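Local coordinates for protein alpha-glucosidase YIHQ (Escherichia coli, PDB 5AEG) that hydrolyses sulfoquinovosyl diacylglycerol, a plant sulfolipid, and simpler sulfoquinovosides, releasing sulfoquinovose as a source of carbon and sulfur, at residues P37-A46 / N109-R120. Sequence-based numbering, arbitrary orientation.
Sequences PCLWIGSGIA and NDNLNHNRIWLR
W40 and W118 form a hydrogen-bonded antiparallel pair, and their rings lie along the strands on the same face of the sheet. The W118 ring meets the backbone of 40-42 edge-on, with CZ3 3.9 Å from G42 N, where the glycine has no side chain in its way. The six-membered end of W40 is turned the other way, toward R120. There CH2 sits over the centre of the R120 guanidinium, the two planes 42° apart and W40 CH2 3.5 Å from R120 CZ. A classic bulge, N115 and R116 facing G42, ends the regular pairing. Beyond it R116, bent at chi2 (-77°), folds its guanidinium over G44, whose bare CA lies against one face. N115 replaces backbone with its amide: OD1 accepts from G44 N (2.9 Å) on a lone pair, while ND2 donates to G44 O (3.1 Å). On the face of L39 and I117, I41 pushes CG2 against N109 OD1 (3.3 Å) and CD1 toward H114, whose ring D110 OD1 holds at ND1. In the N-terminal mutarotase-like β-domain, strand 39-49 runs between 116-122 and 56-74; strand 212-217 flanks 116-122, its E214 forming a salt bridge with R120, and strand 89-97 packs on I41 and H114.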
loop_
_atom_site.group_PDB
_atom_site.type_symbol
_atom_site.label_atom_id
_atom_site.label_comp_id
_atom_site.label_asym_id
_atom_site.label_seq_id
_atom_site.Cartn_x
_atom_site.Cartn_y
_atom_site.Cartn_z
ATOM N N PRO A 37 4.908 -35.064 1.002
ATOM C CA PRO A 37 5.146 -34.297 2.216
ATOM C C PRO A 37 4.611 -32.845 2.083
ATOM O O PRO A 37 4.416 -32.334 0.957
ATOM C CB PRO A 37 6.701 -34.295 2.340
ATOM C CG PRO A 37 7.194 -34.596 0.990
ATOM C CD PRO A 37 6.135 -35.345 0.258
ATOM N N CYS A 38 4.424 -32.214 3.213
ATOM C CA CYS A 38 3.974 -30.878 3.297
ATOM C C CYS A 38 5.122 -29.984 3.672
ATOM O O CYS A 38 4.982 -28.739 3.570
ATOM C CB CYS A 38 2.877 -30.747 4.328
ATOM S SG CYS A 38 3.256 -30.818 6.082
ATOM N N LEU A 39 6.276 -30.571 4.058
ATOM C CA LEU A 39 7.374 -29.728 4.601
ATOM C C LEU A 39 8.733 -30.091 4.119
ATOM O O LEU A 39 9.070 -31.278 4.031
ATOM C CB LEU A 39 7.314 -29.670 6.092
ATOM C CG LEU A 39 8.384 -28.978 6.898
ATOM C CD1 LEU A 39 8.345 -27.443 6.731
ATOM C CD2 LEU A 39 8.245 -29.269 8.357
ATOM N N TRP A 40 9.472 -29.054 3.640
ATOM C CA TRP A 40 10.869 -29.154 3.300
ATOM C C TRP A 40 11.626 -28.094 4.105
ATOM O O TRP A 40 11.118 -26.999 4.370
ATOM C CB TRP A 40 11.148 -28.896 1.786
ATOM C CG TRP A 40 10.633 -29.820 0.766
ATOM C CD1 TRP A 40 11.365 -30.587 -0.028
ATOM C CD2 TRP A 40 9.261 -30.033 0.388
ATOM N NE1 TRP A 40 10.583 -31.269 -0.917
ATOM C CE2 TRP A 40 9.266 -30.986 -0.650
ATOM C CE3 TRP A 40 8.042 -29.536 0.849
ATOM C CZ2 TRP A 40 8.101 -31.452 -1.266
ATOM C CZ3 TRP A 40 6.869 -29.974 0.258
ATOM C CH2 TRP A 40 6.902 -30.900 -0.824
ATOM N N ILE A 41 12.838 -28.428 4.563
ATOM C CA ILE A 41 13.729 -27.475 5.167
ATOM C C ILE A 41 15.120 -27.554 4.505
ATOM O O ILE A 41 15.466 -28.500 3.831
ATOM C CB ILE A 41 13.814 -27.595 6.692
ATOM C CG1 ILE A 41 14.553 -28.882 7.156
ATOM C CG2 ILE A 41 12.413 -27.668 7.265
ATOM C CD1 ILE A 41 14.885 -28.873 8.660
ATOM N N GLY A 42 15.931 -26.562 4.773
ATOM C CA GLY A 42 17.251 -26.557 4.197
ATOM C C GLY A 42 17.973 -25.281 4.515
ATOM O O GLY A 42 17.755 -24.667 5.529
ATOM N N SER A 43 18.811 -24.852 3.596
ATOM C CA SER A 43 19.573 -23.675 3.839
ATOM C C SER A 43 19.991 -22.980 2.545
ATOM O O SER A 43 20.051 -23.556 1.465
ATOM C CB SER A 43 20.852 -23.939 4.660
ATOM O OG SER A 43 21.735 -24.734 3.855
ATOM N N GLY A 44 20.244 -21.687 2.701
ATOM C CA GLY A 44 20.688 -20.898 1.541
ATOM C C GLY A 44 21.437 -19.688 1.989
ATOM O O GLY A 44 21.419 -19.327 3.184
ATOM N N ILE A 45 22.038 -18.981 1.009
ATOM C CA ILE A 45 22.653 -17.689 1.305
ATOM C C ILE A 45 22.004 -16.629 0.409
ATOM O O ILE A 45 22.006 -16.792 -0.819
ATOM C CB ILE A 45 24.173 -17.690 1.060
ATOM C CG1 ILE A 45 24.890 -18.744 1.940
ATOM C CG2 ILE A 45 24.742 -16.273 1.345
ATOM C CD1 ILE A 45 26.219 -19.201 1.290
ATOM N N ALA A 46 21.449 -15.595 1.008
ATOM C CA ALA A 46 20.834 -14.517 0.208
ATOM C C ALA A 46 21.832 -13.803 -0.734
ATOM O O ALA A 46 22.889 -13.420 -0.300
ATOM C CB ALA A 46 20.196 -13.515 1.129
ATOM N N ASN A 109 12.775 -25.183 13.046
ATOM C CA ASN A 109 13.708 -26.118 12.479
ATOM C C ASN A 109 14.688 -26.512 13.628
ATOM O O ASN A 109 14.896 -25.722 14.562
ATOM C CB ASN A 109 14.483 -25.547 11.312
ATOM C CG ASN A 109 13.633 -25.401 10.068
ATOM O OD1 ASN A 109 12.492 -25.838 10.039
ATOM N ND2 ASN A 109 14.207 -24.782 9.012
ATOM N N ASP A 110 15.240 -27.708 13.506
ATOM C CA ASP A 110 16.234 -28.264 14.469
ATOM C C ASP A 110 17.309 -27.324 14.857
ATOM O O ASP A 110 17.612 -27.139 15.990
ATOM C CB ASP A 110 16.864 -29.573 13.898
ATOM C CG ASP A 110 17.434 -29.451 12.416
ATOM O OD1 ASP A 110 17.361 -28.323 11.760
ATOM O OD2 ASP A 110 17.903 -30.509 11.817
ATOM N N ASN A 111 17.919 -26.668 13.903
ATOM C CA ASN A 111 18.851 -25.596 14.275
ATOM C C ASN A 111 18.800 -24.409 13.315
ATOM O O ASN A 111 18.328 -24.554 12.117
ATOM C CB ASN A 111 20.249 -26.189 14.360
ATOM C CG ASN A 111 20.740 -26.710 13.032
ATOM O OD1 ASN A 111 21.114 -25.944 12.137
ATOM N ND2 ASN A 111 20.740 -27.998 12.882
ATOM N N LEU A 112 19.381 -23.314 13.820
ATOM C CA LEU A 112 19.472 -22.022 13.142
ATOM C C LEU A 112 20.126 -22.125 11.791
ATOM O O LEU A 112 19.818 -21.310 10.946
ATOM C CB LEU A 112 20.255 -20.956 13.963
ATOM C CG LEU A 112 19.587 -20.172 15.102
ATOM C CD1 LEU A 112 20.576 -19.125 15.634
ATOM C CD2 LEU A 112 18.280 -19.497 14.688
ATOM N N ASN A 113 20.968 -23.142 11.535
ATOM C CA ASN A 113 21.633 -23.216 10.238
ATOM C C ASN A 113 20.715 -23.606 9.124
ATOM O O ASN A 113 21.002 -23.357 7.973
ATOM C CB ASN A 113 22.842 -24.152 10.261
ATOM C CG ASN A 113 23.908 -23.634 11.193
ATOM O OD1 ASN A 113 24.336 -22.514 11.036
ATOM N ND2 ASN A 113 24.203 -24.365 12.233
ATOM N N HIS A 114 19.598 -24.213 9.484
ATOM C CA HIS A 114 18.625 -24.569 8.463
ATOM C C HIS A 114 17.712 -23.351 8.348
ATOM O O HIS A 114 16.672 -23.273 8.994
ATOM C CB HIS A 114 17.856 -25.829 8.808
ATOM C CG HIS A 114 18.645 -27.070 8.554
ATOM N ND1 HIS A 114 18.629 -28.146 9.408
ATOM C CD2 HIS A 114 19.505 -27.391 7.563
ATOM C CE1 HIS A 114 19.426 -29.092 8.942
ATOM N NE2 HIS A 114 19.941 -28.674 7.805
ATOM N N ASN A 115 18.159 -22.386 7.542
ATOM C CA ASN A 115 17.434 -21.099 7.373
ATOM C C ASN A 115 16.506 -20.991 6.152
ATOM O O ASN A 115 16.294 -19.884 5.609
ATOM C CB ASN A 115 18.453 -19.982 7.362
ATOM C CG ASN A 115 19.327 -19.981 6.126
ATOM O OD1 ASN A 115 19.441 -20.965 5.357
ATOM N ND2 ASN A 115 19.888 -18.820 5.861
ATOM N N ARG A 116 15.998 -22.123 5.702
ATOM C CA ARG A 116 14.996 -22.232 4.641
ATOM C C ARG A 116 13.849 -23.168 5.085
ATOM O O ARG A 116 14.101 -24.217 5.737
ATOM C CB ARG A 116 15.561 -22.756 3.337
ATOM C CG ARG A 116 16.680 -21.894 2.737
ATOM C CD ARG A 116 16.108 -20.640 2.071
ATOM N NE ARG A 116 17.125 -19.691 1.568
ATOM C CZ ARG A 116 17.715 -18.706 2.266
ATOM N NH1 ARG A 116 17.496 -18.485 3.537
ATOM N NH2 ARG A 116 18.611 -17.959 1.653
ATOM N N ILE A 117 12.618 -22.740 4.817
ATOM C CA ILE A 117 11.465 -23.551 5.063
ATOM C C ILE A 117 10.620 -23.453 3.774
ATOM O O ILE A 117 10.450 -22.355 3.171
ATOM C CB ILE A 117 10.633 -23.074 6.293
ATOM C CG1 ILE A 117 11.291 -23.313 7.636
ATOM C CG2 ILE A 117 9.177 -23.610 6.182
ATOM C CD1 ILE A 117 10.799 -22.349 8.753
ATOM N N TRP A 118 10.056 -24.573 3.349
ATOM C CA TRP A 118 8.973 -24.590 2.346
ATOM C C TRP A 118 7.816 -25.359 2.925
ATOM O O TRP A 118 7.995 -26.537 3.309
ATOM C CB TRP A 118 9.387 -25.251 1.060
ATOM C CG TRP A 118 10.544 -24.689 0.318
ATOM C CD1 TRP A 118 10.472 -23.952 -0.881
ATOM C CD2 TRP A 118 11.952 -24.786 0.635
ATOM N NE1 TRP A 118 11.730 -23.600 -1.274
ATOM C CE2 TRP A 118 12.662 -24.103 -0.397
ATOM C CE3 TRP A 118 12.680 -25.403 1.642
ATOM C CZ2 TRP A 118 14.040 -24.047 -0.443
ATOM C CZ3 TRP A 118 14.034 -25.320 1.617
ATOM C CH2 TRP A 118 14.719 -24.649 0.566
ATOM N N LEU A 119 6.631 -24.733 3.036
ATOM C CA LEU A 119 5.470 -25.370 3.581
ATOM C C LEU A 119 4.357 -25.311 2.592
ATOM O O LEU A 119 4.071 -24.223 2.086
ATOM C CB LEU A 119 5.078 -24.653 4.856
ATOM C CG LEU A 119 3.765 -25.101 5.525
ATOM C CD1 LEU A 119 3.908 -26.474 6.220
ATOM C CD2 LEU A 119 3.335 -24.081 6.570
ATOM N N ARG A 120 3.736 -26.465 2.299
ATOM C CA ARG A 120 2.550 -26.542 1.447
ATOM C C ARG A 120 1.256 -26.608 2.254
ATOM O O ARG A 120 1.050 -27.423 3.198
ATOM C CB ARG A 120 2.609 -27.663 0.379
ATOM C CG ARG A 120 3.849 -27.676 -0.466
ATOM C CD ARG A 120 3.841 -28.730 -1.524
ATOM N NE ARG A 120 4.932 -28.499 -2.441
ATOM C CZ ARG A 120 5.179 -29.301 -3.476
ATOM N NH1 ARG A 120 4.450 -30.372 -3.680
ATOM N NH2 ARG A 120 6.162 -29.048 -4.295
#